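Local coordinates for Alr3699 protein (Nostoc sp., PDB 4XSP) that is a predicted glycosyltransferase of the GT-B clan, built of two Rossmann-like domains and holding UDP in the model, at residues L23-I28 / G44-L49; P85-V90 / L108-I113; V154-Q159 / T175-N180; N206-H211 / Q234-L239. One frame throughout, in Å; residues are numbered along the deposited sequence.

Contact 1 of 4, residues L23-I28 / G44-L49. With UDP (uridine-5'-diphosphate), chain D.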
loop_
_atom_site.group_PDB
_atom_site.type_symbol
_atom_site.label_atom_id
_atom_site.label_comp_id
_atom_site.label_asym_id
_atom_site.label_seq_id
_atom_site.Cartn_x
_atom_site.Cartn_y
_atom_site.Cartn_z
ATOM N N LEU B 23 12.698 2.553 -23.307
ATOM C CA LEU B 23 13.112 3.367 -24.415
ATOM C C LEU B 23 11.921 4.199 -24.874
ATOM O O LEU B 23 12.056 5.404 -25.060
ATOM C CB LEU B 23 13.656 2.481 -25.534
ATOM C CG LEU B 23 15.077 1.947 -25.337
ATOM C CD1 LEU B 23 15.556 1.287 -26.618
ATOM C CD2 LEU B 23 16.065 3.058 -24.980
ATOM N N CYS B 24 10.752 3.546 -24.977
ATOM C CA CYS B 24 9.485 4.223 -25.321
ATOM C C CYS B 24 9.196 5.381 -24.380
ATOM O O CYS B 24 8.770 6.462 -24.795
ATOM C CB CYS B 24 8.341 3.228 -25.330
ATOM S SG CYS B 24 6.776 3.860 -25.965
ATOM N N LEU B 25 9.501 5.177 -23.105
ATOM C CA LEU B 25 9.235 6.206 -22.096
ATOM C C LEU B 25 10.087 7.459 -22.265
ATOM O O LEU B 25 9.663 8.538 -21.892
ATOM C CB LEU B 25 9.436 5.627 -20.708
ATOM C CG LEU B 25 9.041 6.448 -19.489
ATOM C CD1 LEU B 25 7.580 6.869 -19.542
ATOM C CD2 LEU B 25 9.320 5.624 -18.232
ATOM N N ILE B 26 11.285 7.312 -22.815
ATOM C CA ILE B 26 12.114 8.462 -23.168
ATOM C C ILE B 26 11.284 9.416 -24.023
ATOM O O ILE B 26 11.191 10.611 -23.728
ATOM C CB ILE B 26 13.361 8.059 -24.022
ATOM C CG1 ILE B 26 14.201 6.959 -23.349
ATOM C CG2 ILE B 26 14.233 9.272 -24.301
ATOM C CD1 ILE B 26 15.071 7.422 -22.213
ATOM N N ASP B 27 10.683 8.845 -25.070
ATOM C CA ASP B 27 9.926 9.578 -26.084
ATOM C C ASP B 27 8.645 10.169 -25.493
ATOM O O ASP B 27 8.294 11.328 -25.744
ATOM C CB ASP B 27 9.576 8.648 -27.258
ATOM C CG ASP B 27 10.821 8.149 -28.021
ATOM O OD1 ASP B 27 11.653 9.007 -28.393
ATOM O OD2 ASP B 27 10.989 6.907 -28.219
ATOM N N ILE B 28 7.962 9.377 -24.684
ATOM C CA ILE B 28 6.745 9.831 -24.046
ATOM C C ILE B 28 7.047 11.016 -23.143
ATOM O O ILE B 28 6.343 12.027 -23.180
ATOM C CB ILE B 28 6.088 8.689 -23.270
ATOM C CG1 ILE B 28 5.527 7.649 -24.237
ATOM C CG2 ILE B 28 4.973 9.202 -22.407
ATOM C CD1 ILE B 28 5.160 6.347 -23.559
ATOM N N GLY B 44 20.514 2.037 -12.717
ATOM C CA GLY B 44 21.017 1.358 -13.906
ATOM C C GLY B 44 21.296 2.312 -15.050
ATOM O O GLY B 44 21.308 3.530 -14.873
ATOM N N ALA B 45 21.534 1.747 -16.227
ATOM C CA ALA B 45 21.858 2.535 -17.405
ATOM C C ALA B 45 20.655 3.359 -17.914
ATOM O O ALA B 45 20.825 4.493 -18.372
ATOM C CB ALA B 45 22.390 1.629 -18.496
ATOM N N PHE B 46 19.441 2.833 -17.791
ATOM C CA PHE B 46 18.261 3.653 -18.110
ATOM C C PHE B 46 18.287 4.982 -17.343
ATOM O O PHE B 46 17.901 6.015 -17.858
ATOM C CB PHE B 46 16.956 2.889 -17.859
ATOM C CG PHE B 46 15.697 3.660 -18.220
ATOM C CD1 PHE B 46 15.611 4.413 -19.394
ATOM C CD2 PHE B 46 14.567 3.602 -17.394
ATOM C CE1 PHE B 46 14.452 5.108 -19.717
ATOM C CE2 PHE B 46 13.402 4.297 -17.728
ATOM C CZ PHE B 46 13.350 5.050 -18.890
ATOM N N LYS B 47 18.768 4.971 -16.114
ATOM C CA LYS B 47 18.906 6.217 -15.384
ATOM C C LYS B 47 19.883 7.166 -16.112
ATOM O O LYS B 47 19.622 8.371 -16.256
ATOM C CB LYS B 47 19.347 5.933 -13.952
ATOM C CG LYS B 47 19.617 7.169 -13.108
ATOM C CD LYS B 47 19.554 6.848 -11.623
ATOM C CE LYS B 47 19.807 8.080 -10.777
ATOM N NZ LYS B 47 21.191 8.569 -10.938
ATOM N N THR B 48 20.992 6.615 -16.595
ATOM C CA THR B 48 21.982 7.412 -17.308
ATOM C C THR B 48 21.316 8.080 -18.502
ATOM O O THR B 48 21.380 9.310 -18.662
ATOM C CB THR B 48 23.162 6.537 -17.785
ATOM O OG1 THR B 48 23.735 5.862 -16.661
ATOM C CG2 THR B 48 24.234 7.380 -18.446
ATOM N N LEU B 49 20.664 7.255 -19.311
ATOM C CA LEU B 49 19.956 7.719 -20.491
ATOM C C LEU B 49 19.025 8.881 -20.225
ATOM O O LEU B 49 19.028 9.868 -20.954
ATOM C CB LEU B 49 19.151 6.586 -21.103
ATOM C CG LEU B 49 19.935 5.604 -21.955
ATOM C CD1 LEU B 49 19.026 4.461 -22.387
ATOM C CD2 LEU B 49 20.535 6.325 -23.164
HETATM N N1 UDP D . 18.147 -2.252 -29.263
HETATM C C2 UDP D . 19.344 -1.520 -29.140
HETATM N N3 UDP D . 20.534 -2.133 -29.266
HETATM C C4 UDP D . 20.609 -3.470 -29.474
HETATM C C5 UDP D . 19.437 -4.232 -29.576
HETATM C C6 UDP D . 18.205 -3.583 -29.470
HETATM O O2 UDP D . 19.339 -0.288 -28.934
HETATM O O4 UDP D . 21.735 -4.001 -29.572
HETATM C "C1'" UDP D . 16.843 -1.573 -29.152
HETATM C "C2'" UDP D . 15.984 -1.627 -30.424
HETATM O "O2'" UDP D . 16.388 -0.645 -31.403
HETATM C "C3'" UDP D . 14.589 -1.377 -29.875
HETATM C "C4'" UDP D . 14.647 -2.023 -28.484
HETATM O "O4'" UDP D . 16.000 -2.142 -28.151
HETATM O "O3'" UDP D . 14.347 0.045 -29.802
HETATM C "C5'" UDP D . 14.099 -3.441 -28.457
HETATM O "O5'" UDP D . 12.696 -3.292 -28.564
HETATM P PA UDP D . 11.708 -4.475 -28.999
HETATM O O1A UDP D . 12.037 -4.836 -30.443
HETATM O O2A UDP D . 10.319 -3.920 -28.795
HETATM O O3A UDP D . 12.110 -5.700 -27.993
HETATM P PB UDP D . 11.425 -6.076 -26.547
HETATM O O1B UDP D . 11.869 -7.485 -26.314
HETATM O O2B UDP D . 9.936 -5.980 -26.803
HETATM O O3B UDP D . 12.002 -5.061 -25.597
#
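Ile26 and Phe46 meet between two helical segments that run nearly parallel: the directions of 23-28 and 45-49 differ by only 23°, and their axes come no nearer than 11.0 Å. The closest CA pairs are Leu23 with Phe46, 8.1 Å apart, and Ile26 with Leu49, 8.3 Å apart. At that spacing the backbones do not touch, and long apolar side chains must bridge the gap.

Phe46 fills most of it. With CG anti to the backbone N (chi1 -178°), its ring reaches over to the other helix and is met at its edge, near the ring plane, by two branches. Ile26 CD1 comes to 3.5 Å from Phe46 CE1, and the two side chains run antiparallel alongside one another. Leu25, running across at about a right angle, brings CD2 to 4.1 Å from Phe46 CZ. A flat, rigid ring suits this place because it spans the distance while leaving its edge to the branched aliphatic groups. The same methyl, Ile26 CD1, also lies 4.3 Å from Leu49 CB.

Leu23 serves two partners with its two methyls. CD2 meets Leu49 CD1 at 4.2 Å, whereas CD1 is turned to the bound UDP, 3.6 Å from ribose atom O3'. Leu25 also packs on Phe11 and Phe46 on Leu40. Helices 20-29 and 45-52 follow strands 9-13 and 36-40 in successive beta-alpha-beta units and pack side by side on one face of the parallel sheet, as in the Rossmann-like domains of GT-B proteins, here with the first helix bordering the nucleotide cleft.

Contact 2 of 4, residues P85-V90 / L108-I113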
loop_
_atom_site.group_PDB
_atom_site.type_symbol
_atom_site.label_atom_id
_atom_site.label_comp_id
_atom_site.label_asym_id
_atom_site.label_seq_id
_atom_site.Cartn_x
_atom_site.Cartn_y
_atom_site.Cartn_z
ATOM N N PRO B 85 8.099 1.814 2.915
ATOM C CA PRO B 85 8.978 2.940 2.537
ATOM C C PRO B 85 8.819 3.377 1.074
ATOM O O PRO B 85 8.559 4.548 0.827
ATOM C CB PRO B 85 10.404 2.396 2.784
ATOM C CG PRO B 85 10.223 1.175 3.629
ATOM C CD PRO B 85 8.880 0.618 3.287
ATOM N N LEU B 86 8.972 2.424 0.150
ATOM C CA LEU B 86 8.821 2.655 -1.292
ATOM C C LEU B 86 7.514 3.388 -1.610
ATOM O O LEU B 86 7.513 4.510 -2.122
ATOM C CB LEU B 86 8.860 1.324 -2.038
ATOM C CG LEU B 86 8.676 1.378 -3.557
ATOM C CD1 LEU B 86 9.732 2.266 -4.178
ATOM C CD2 LEU B 86 8.727 -0.029 -4.141
ATOM N N VAL B 87 6.401 2.768 -1.234
ATOM C CA VAL B 87 5.085 3.345 -1.483
ATOM C C VAL B 87 4.996 4.721 -0.860
ATOM O O VAL B 87 4.494 5.666 -1.476
ATOM C CB VAL B 87 3.976 2.426 -0.942
ATOM C CG1 VAL B 87 2.605 3.078 -1.053
ATOM C CG2 VAL B 87 4.013 1.089 -1.685
ATOM N N ALA B 88 5.513 4.855 0.358
ATOM C CA ALA B 88 5.420 6.136 1.054
ATOM C C ALA B 88 6.157 7.239 0.298
ATOM O O ALA B 88 5.701 8.385 0.228
ATOM C CB ALA B 88 5.987 6.007 2.460
ATOM N N LYS B 89 7.325 6.904 -0.229
ATOM C CA LYS B 89 8.136 7.879 -0.971
ATOM C C LYS B 89 7.404 8.315 -2.243
ATOM O O LYS B 89 7.297 9.502 -2.545
ATOM C CB LYS B 89 9.492 7.259 -1.327
ATOM C CG LYS B 89 10.416 7.023 -0.131
ATOM C CD LYS B 89 11.526 6.043 -0.504
ATOM C CE LYS B 89 12.407 5.646 0.671
ATOM N NZ LYS B 89 13.384 4.591 0.281
ATOM N N VAL B 90 6.849 7.336 -2.934
ATOM C CA VAL B 90 6.058 7.594 -4.128
ATOM C C VAL B 90 4.866 8.457 -3.798
ATOM O O VAL B 90 4.646 9.478 -4.456
ATOM C CB VAL B 90 5.651 6.297 -4.828
ATOM C CG1 VAL B 90 4.809 6.585 -6.061
ATOM C CG2 VAL B 90 6.892 5.522 -5.241
ATOM N N LEU B 108 2.696 -0.186 -11.733
ATOM C CA LEU B 108 1.252 -0.075 -11.646
ATOM C C LEU B 108 0.770 -0.364 -10.212
ATOM O O LEU B 108 -0.121 0.292 -9.670
ATOM C CB LEU B 108 0.558 -1.045 -12.617
ATOM C CG LEU B 108 -0.961 -1.060 -12.409
ATOM C CD1 LEU B 108 -1.596 0.283 -12.773
ATOM C CD2 LEU B 108 -1.596 -2.187 -13.162
ATOM N N VAL B 109 1.337 -1.389 -9.614
ATOM C CA VAL B 109 0.846 -1.819 -8.318
ATOM C C VAL B 109 1.114 -0.704 -7.333
ATOM O O VAL B 109 0.211 -0.219 -6.636
ATOM C CB VAL B 109 1.522 -3.120 -7.893
ATOM C CG1 VAL B 109 1.076 -3.474 -6.485
ATOM C CG2 VAL B 109 1.194 -4.222 -8.897
ATOM N N VAL B 110 2.350 -0.238 -7.335
ATOM C CA VAL B 110 2.736 0.879 -6.483
ATOM C C VAL B 110 2.037 2.176 -6.838
ATOM O O VAL B 110 1.657 2.960 -5.951
ATOM C CB VAL B 110 4.259 1.080 -6.539
ATOM C CG1 VAL B 110 4.662 2.347 -5.813
ATOM C CG2 VAL B 110 4.948 -0.137 -5.966
ATOM N N GLY B 111 1.899 2.420 -8.142
ATOM C CA GLY B 111 1.240 3.623 -8.627
ATOM C C GLY B 111 -0.226 3.684 -8.241
ATOM O O GLY B 111 -0.733 4.747 -7.933
ATOM N N ALA B 112 -0.910 2.548 -8.281
ATOM C CA ALA B 112 -2.329 2.502 -7.902
ATOM C C ALA B 112 -2.544 2.864 -6.423
ATOM O O ALA B 112 -3.388 3.705 -6.060
ATOM C CB ALA B 112 -2.883 1.122 -8.208
ATOM N N ILE B 113 -1.730 2.283 -5.563
ATOM C CA ILE B 113 -1.795 2.600 -4.160
ATOM C C ILE B 113 -1.473 4.041 -3.933
ATOM O O ILE B 113 -2.214 4.741 -3.289
ATOM C CB ILE B 113 -0.840 1.720 -3.365
ATOM C CG1 ILE B 113 -1.280 0.279 -3.483
ATOM C CG2 ILE B 113 -0.896 2.081 -1.921
ATOM C CD1 ILE B 113 -0.173 -0.711 -3.569
#
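Val110, Val87 and Ile113 carry this buried contact between helices 85-94 and 105-118. The segments cross at -57° with axes 9.5 Å apart, and Val87 and Val110 bring their CA atoms to within 6.0 Å.

Val110 points its CB at the other helix and divides its two methyls between two residues. CG1, anti to the backbone N (chi1 172°), meets Val90 CG2 at 3.9 Å. CG2 turns instead to Leu86 CD2, 4.2 Å away, and the two side chains cross at about a right angle. Val87 lies alongside, with its CG2 4.4 Å from Val110 CG1. Its other methyl gives the tighter touch: Val87 CG1 sits 3.7 Å from CG2 of Ile113, one turn further along the second helix. Valine suits the point where the backbones come nearest, because its two methyls stand close to the main chain and can touch different partners. No hydrogen bond spans the segments, and apolar methyl contacts join them.

On other sides of helix 105-118, Leu108 packs on Tyr124 of strand 122-126 and Val109 on Leu146 of helix 137-150. The second subunit closes over the contact as well: its Leu83 meets Leu86 and Val110, and its Ile113 meets Ile113 here.

Contact 3 of 4, residues V154-Q159 / T175-N180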
loop_
_atom_site.group_PDB
_atom_site.type_symbol
_atom_site.label_atom_id
_atom_site.label_comp_id
_atom_site.label_asym_id
_atom_site.label_seq_id
_atom_site.Cartn_x
_atom_site.Cartn_y
_atom_site.Cartn_z
ATOM N N VAL B 154 -6.090 3.034 -19.474
ATOM C CA VAL B 154 -5.044 2.103 -19.777
ATOM C C VAL B 154 -4.647 2.265 -21.226
ATOM O O VAL B 154 -5.401 1.901 -22.126
ATOM C CB VAL B 154 -5.540 0.675 -19.543
ATOM C CG1 VAL B 154 -4.517 -0.329 -20.050
ATOM C CG2 VAL B 154 -5.831 0.500 -18.061
ATOM N N ILE B 155 -3.453 2.796 -21.442
ATOM C CA ILE B 155 -2.872 2.897 -22.788
ATOM C C ILE B 155 -2.219 1.570 -23.112
ATOM O O ILE B 155 -1.289 1.153 -22.413
ATOM C CB ILE B 155 -1.820 4.004 -22.838
ATOM C CG1 ILE B 155 -2.475 5.351 -22.548
ATOM C CG2 ILE B 155 -1.186 4.052 -24.211
ATOM C CD1 ILE B 155 -1.472 6.438 -22.288
ATOM N N ALA B 156 -2.704 0.903 -24.147
ATOM C CA ALA B 156 -2.088 -0.308 -24.659
ATOM C C ALA B 156 -1.205 -0.023 -25.880
ATOM O O ALA B 156 -1.591 0.747 -26.750
ATOM C CB ALA B 156 -3.146 -1.339 -25.018
ATOM N N ASN B 157 -0.042 -0.681 -25.944
ATOM C CA ASN B 157 0.926 -0.466 -27.026
ATOM C C ASN B 157 0.545 -1.138 -28.312
ATOM O O ASN B 157 1.129 -0.851 -29.333
ATOM C CB ASN B 157 2.350 -0.842 -26.630
ATOM C CG ASN B 157 2.516 -2.322 -26.278
ATOM O OD1 ASN B 157 1.557 -3.063 -26.194
ATOM N ND2 ASN B 157 3.770 -2.738 -26.070
ATOM N N SER B 158 -0.478 -1.975 -28.257
ATOM C CA SER B 158 -1.013 -2.686 -29.422
ATOM C C SER B 158 -2.362 -3.263 -29.084
ATOM O O SER B 158 -2.711 -3.376 -27.889
ATOM C CB SER B 158 -0.115 -3.852 -29.797
ATOM O OG SER B 158 -0.088 -4.827 -28.762
ATOM N N GLN B 159 -3.114 -3.622 -30.121
ATOM C CA GLN B 159 -4.378 -4.348 -29.954
ATOM C C GLN B 159 -4.193 -5.707 -29.283
ATOM O O GLN B 159 -5.052 -6.134 -28.511
ATOM C CB GLN B 159 -5.110 -4.532 -31.285
ATOM C CG GLN B 159 -5.889 -3.297 -31.673
ATOM C CD GLN B 159 -6.578 -3.400 -33.017
ATOM O OE1 GLN B 159 -6.428 -4.386 -33.747
ATOM N NE2 GLN B 159 -7.356 -2.377 -33.346
ATOM N N THR B 175 -9.472 1.103 -22.046
ATOM C CA THR B 175 -8.293 0.998 -22.866
ATOM C C THR B 175 -8.343 1.916 -24.074
ATOM O O THR B 175 -9.403 2.277 -24.556
ATOM C CB THR B 175 -8.028 -0.429 -23.324
ATOM O OG1 THR B 175 -8.994 -0.824 -24.305
ATOM C CG2 THR B 175 -8.059 -1.365 -22.129
ATOM N N LYS B 176 -7.156 2.274 -24.527
ATOM C CA LYS B 176 -6.952 2.969 -25.772
ATOM C C LYS B 176 -5.596 2.549 -26.331
ATOM O O LYS B 176 -4.581 2.609 -25.610
ATOM C CB LYS B 176 -7.002 4.479 -25.568
ATOM C CG LYS B 176 -6.395 5.248 -26.744
ATOM C CD LYS B 176 -6.866 6.693 -26.825
ATOM C CE LYS B 176 -6.286 7.372 -28.062
ATOM N NZ LYS B 176 -6.684 6.768 -29.377
ATOM N N VAL B 177 -5.563 2.139 -27.596
ATOM C CA VAL B 177 -4.313 1.762 -28.238
ATOM C C VAL B 177 -3.545 3.011 -28.717
ATOM O O VAL B 177 -4.098 3.858 -29.387
ATOM C CB VAL B 177 -4.543 0.805 -29.408
ATOM C CG1 VAL B 177 -3.241 0.504 -30.122
ATOM C CG2 VAL B 177 -5.176 -0.489 -28.917
ATOM N N ILE B 178 -2.292 3.132 -28.293
ATOM C CA ILE B 178 -1.352 4.118 -28.808
ATOM C C ILE B 178 -0.038 3.386 -29.002
ATOM O O ILE B 178 0.559 2.865 -28.055
ATOM C CB ILE B 178 -1.162 5.298 -27.882
ATOM C CG1 ILE B 178 -2.482 6.010 -27.654
ATOM C CG2 ILE B 178 -0.193 6.317 -28.502
ATOM C CD1 ILE B 178 -2.402 7.151 -26.659
ATOM N N TYR B 179 0.418 3.355 -30.258
ATOM C CA TYR B 179 1.607 2.645 -30.668
ATOM C C TYR B 179 2.833 3.404 -30.203
ATOM O O TYR B 179 2.741 4.582 -29.873
ATOM C CB TYR B 179 1.571 2.443 -32.202
ATOM C CG TYR B 179 0.466 1.501 -32.702
ATOM C CD1 TYR B 179 0.396 0.196 -32.257
ATOM C CD2 TYR B 179 -0.467 1.901 -33.653
ATOM C CE1 TYR B 179 -0.590 -0.682 -32.728
ATOM C CE2 TYR B 179 -1.458 1.037 -34.122
ATOM C CZ TYR B 179 -1.512 -0.259 -33.645
ATOM O OH TYR B 179 -2.488 -1.182 -34.070
ATOM N N ASN B 180 3.991 2.734 -30.143
ATOM C CA ASN B 180 5.236 3.446 -29.897
ATOM C C ASN B 180 5.529 4.419 -31.040
ATOM O O ASN B 180 5.249 4.125 -32.193
ATOM C CB ASN B 180 6.419 2.486 -29.816
ATOM C CG ASN B 180 6.406 1.569 -28.591
ATOM O OD1 ASN B 180 5.378 1.214 -28.011
ATOM N ND2 ASN B 180 7.596 1.142 -28.234
#
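Ala156 holds Lys176 of the neighbouring strand and Ile178 just past its end through two backbone hydrogen bonds: Ala156 N gives to Lys176 O at 2.9 Å, and Ile178 N to Ala156 O. A third bond, from Lys176 N to Val154 O, is 3.0 Å long. This ladder is parallel, pairing Val154 with Thr175, Ile155 with Lys176 and Ala156 with Val177. CA-H...O contacts fill in between the bonds, as from Thr175 CA to Val154 O at 3.1 Å.

Past the strands, Asn157 O lies at the edge of the Tyr179 ring, 3.2 Å from CD1. One face of that ring takes Val177 CG1, 3.9 Å above its plane and offset toward the rim. Apolar packing flanks the ladder on both sides. Ile155 CG2 touches Ile178 CB at 3.9 Å on the side covered by helix 370-382. On the side of helix 159-167, the extended chain of Gln159 passes Val177 at about a right angle, CG to CG2 at 4.0 Å. Ala156, with a single methyl, packs on Gln162 of that helix.

At the strand ends the regular backbone bonding gives way to polar side chains. Ser158 OG to Ser161 N and Asn157 OD1 to Ser161 OG hold the turn into helix 159-167, while Ser158 OG to Pro295 O and Tyr179 OH to Glu320 reach the C-terminal domain.

Contact 4 of 4, residues N206-H211 / Q234-L239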
loop_
_atom_site.group_PDB
_atom_site.type_symbol
_atom_site.label_atom_id
_atom_site.label_comp_id
_atom_site.label_asym_id
_atom_site.label_seq_id
_atom_site.Cartn_x
_atom_site.Cartn_y
_atom_site.Cartn_z
ATOM N N ASN B 206 27.423 -10.114 -49.528
ATOM C CA ASN B 206 26.510 -11.070 -48.924
ATOM C C ASN B 206 25.074 -10.610 -48.960
ATOM O O ASN B 206 24.800 -9.416 -49.091
ATOM C CB ASN B 206 26.904 -11.312 -47.479
ATOM C CG ASN B 206 28.216 -12.055 -47.366
ATOM O OD1 ASN B 206 29.247 -11.483 -47.006
ATOM N ND2 ASN B 206 28.189 -13.322 -47.716
ATOM N N PHE B 207 24.159 -11.560 -48.818
ATOM C CA PHE B 207 22.803 -11.208 -48.475
ATOM C C PHE B 207 22.660 -11.244 -46.945
ATOM O O PHE B 207 22.555 -12.317 -46.363
ATOM C CB PHE B 207 21.787 -12.143 -49.126
ATOM C CG PHE B 207 20.381 -11.650 -48.993
ATOM C CD1 PHE B 207 19.648 -11.910 -47.839
ATOM C CD2 PHE B 207 19.801 -10.883 -50.001
ATOM C CE1 PHE B 207 18.360 -11.440 -47.705
ATOM C CE2 PHE B 207 18.499 -10.415 -49.877
ATOM C CZ PHE B 207 17.783 -10.683 -48.731
ATOM N N VAL B 208 22.626 -10.065 -46.319
ATOM C CA VAL B 208 22.643 -9.947 -44.861
ATOM C C VAL B 208 21.242 -9.902 -44.281
ATOM O O VAL B 208 20.407 -9.048 -44.630
ATOM C CB VAL B 208 23.380 -8.664 -44.430
ATOM C CG1 VAL B 208 23.460 -8.537 -42.927
ATOM C CG2 VAL B 208 24.771 -8.622 -45.043
ATOM N N VAL B 209 20.977 -10.818 -43.376
ATOM C CA VAL B 209 19.753 -10.790 -42.610
ATOM C C VAL B 209 20.089 -10.322 -41.200
ATOM O O VAL B 209 20.935 -10.906 -40.535
ATOM C CB VAL B 209 19.122 -12.178 -42.549
ATOM C CG1 VAL B 209 17.819 -12.121 -41.777
ATOM C CG2 VAL B 209 18.916 -12.717 -43.953
ATOM N N GLY B 210 19.447 -9.251 -40.749
ATOM C CA GLY B 210 19.788 -8.639 -39.467
ATOM C C GLY B 210 18.766 -9.000 -38.427
ATOM O O GLY B 210 17.575 -9.034 -38.711
ATOM N N HIS B 211 19.245 -9.322 -37.220
ATOM C CA HIS B 211 18.395 -9.662 -36.101
ATOM C C HIS B 211 18.766 -8.740 -34.975
ATOM O O HIS B 211 19.926 -8.694 -34.562
ATOM C CB HIS B 211 18.624 -11.106 -35.684
ATOM C CG HIS B 211 17.494 -11.684 -34.913
ATOM N ND1 HIS B 211 17.306 -11.432 -33.572
ATOM C CD2 HIS B 211 16.490 -12.499 -35.289
ATOM C CE1 HIS B 211 16.221 -12.045 -33.161
ATOM N NE2 HIS B 211 15.717 -12.715 -34.179
ATOM N N GLN B 234 25.540 -17.352 -49.827
ATOM C CA GLN B 234 25.830 -15.911 -49.709
ATOM C C GLN B 234 25.033 -15.213 -48.582
ATOM O O GLN B 234 25.225 -14.029 -48.347
ATOM C CB GLN B 234 25.653 -15.169 -51.043
ATOM C CG GLN B 234 24.232 -14.832 -51.462
ATOM C CD GLN B 234 23.554 -15.992 -52.142
ATOM O OE1 GLN B 234 24.041 -17.120 -52.089
ATOM N NE2 GLN B 234 22.415 -15.726 -52.783
ATOM N N VAL B 235 24.154 -15.958 -47.908
ATOM C CA VAL B 235 23.330 -15.413 -46.857
ATOM C C VAL B 235 24.131 -15.467 -45.564
ATOM O O VAL B 235 24.709 -16.511 -45.191
ATOM C CB VAL B 235 21.994 -16.182 -46.722
ATOM C CG1 VAL B 235 21.123 -15.561 -45.652
ATOM C CG2 VAL B 235 21.243 -16.207 -48.051
ATOM N N THR B 236 24.198 -14.322 -44.905
ATOM C CA THR B 236 24.822 -14.206 -43.603
ATOM C C THR B 236 23.897 -13.459 -42.678
ATOM O O THR B 236 22.944 -12.788 -43.116
ATOM C CB THR B 236 26.151 -13.446 -43.665
ATOM O OG1 THR B 236 25.922 -12.101 -44.115
ATOM C CG2 THR B 236 27.134 -14.146 -44.574
ATOM N N ALA B 237 24.199 -13.567 -41.396
ATOM C CA ALA B 237 23.360 -13.039 -40.343
ATOM C C ALA B 237 24.174 -12.217 -39.370
ATOM O O ALA B 237 25.326 -12.517 -39.087
ATOM C CB ALA B 237 22.641 -14.146 -39.603
ATOM N N ILE B 238 23.554 -11.157 -38.873
ATOM C CA ILE B 238 24.136 -10.353 -37.845
ATOM C C ILE B 238 23.158 -10.344 -36.700
ATOM O O ILE B 238 21.965 -10.062 -36.902
ATOM C CB ILE B 238 24.421 -8.951 -38.362
ATOM C CG1 ILE B 238 25.376 -9.084 -39.547
ATOM C CG2 ILE B 238 25.066 -8.122 -37.265
ATOM C CD1 ILE B 238 25.676 -7.790 -40.247
ATOM N N LEU B 239 23.665 -10.716 -35.515
ATOM C CA LEU B 239 22.889 -10.722 -34.283
ATOM C C LEU B 239 23.351 -9.526 -33.527
ATOM O O LEU B 239 24.521 -9.448 -33.116
ATOM C CB LEU B 239 23.132 -11.979 -33.447
ATOM C CG LEU B 239 22.883 -13.273 -34.223
ATOM C CD1 LEU B 239 22.920 -14.492 -33.300
ATOM C CD2 LEU B 239 21.565 -13.207 -34.985
#
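Asn206 leads into strand 207-212 and lays its side chain over Gln234 and Thr236. CB is 3.3 Å from Gln234 O and 3.6 Å from Thr236 OG1. With CG anti to the carbonyl carbon (chi1 -69°), the next atom lies 3.7 Å from Thr236 CG2. OD1 only skirts that methyl, whereas ND2 donates a 3.1 Å hydrogen bond to Gln234 O, which lies in the plane of the amide. Phe207 N grips the same oxygen from the opposite face of its carbonyl plane, at 2.7 Å. Asparagine fits here because its short amide can double a backbone bond at the strand's start.

Beyond it the parallel ladder runs on, and Val209 N gives Thr236 O an almost straight bond (172°). Val208 CG1 packs 3.6 Å from Ile238 CD1 on one face of the sheet; Val209 CG2 and Val235 CG1 pair on the other, beneath helix 221-228. Leu239 CD2 reaches His211 CB at 3.7 Å, while the imidazole NE2 bonds Thr289.

Thr236 OG1 is buried without a polar partner in the model. The chemistry is therefore mostly backbone hydrogen bonding between apolar layers, with Gln234 O doubly held, consistent with a well-defined start to the pairing where strands 207-212 and 235-240 begin.

Contacts 1, 2 and 3 belong to the N-terminal sheet and its helices, and contact 4 to the other Rossmann-like domain, with UDP in the cleft between. Contacts 1 and 3 touch directly: Cys24 SG packs 3.5 Å from Asn180 CG, so helix 20-29 meets the loop after strand 175-177. Both come near the nucleotide, through Leu23 in contact 1 and through Asn180, whose side chain is about 6 Å from it. Contact 4 approaches from across the cleft, with the His211 side chain about 9 Å from UDP. Contact 2 lies at the dimer interface, its centre 45 Å from that of contact 4 and 20 Å from that of contact 1.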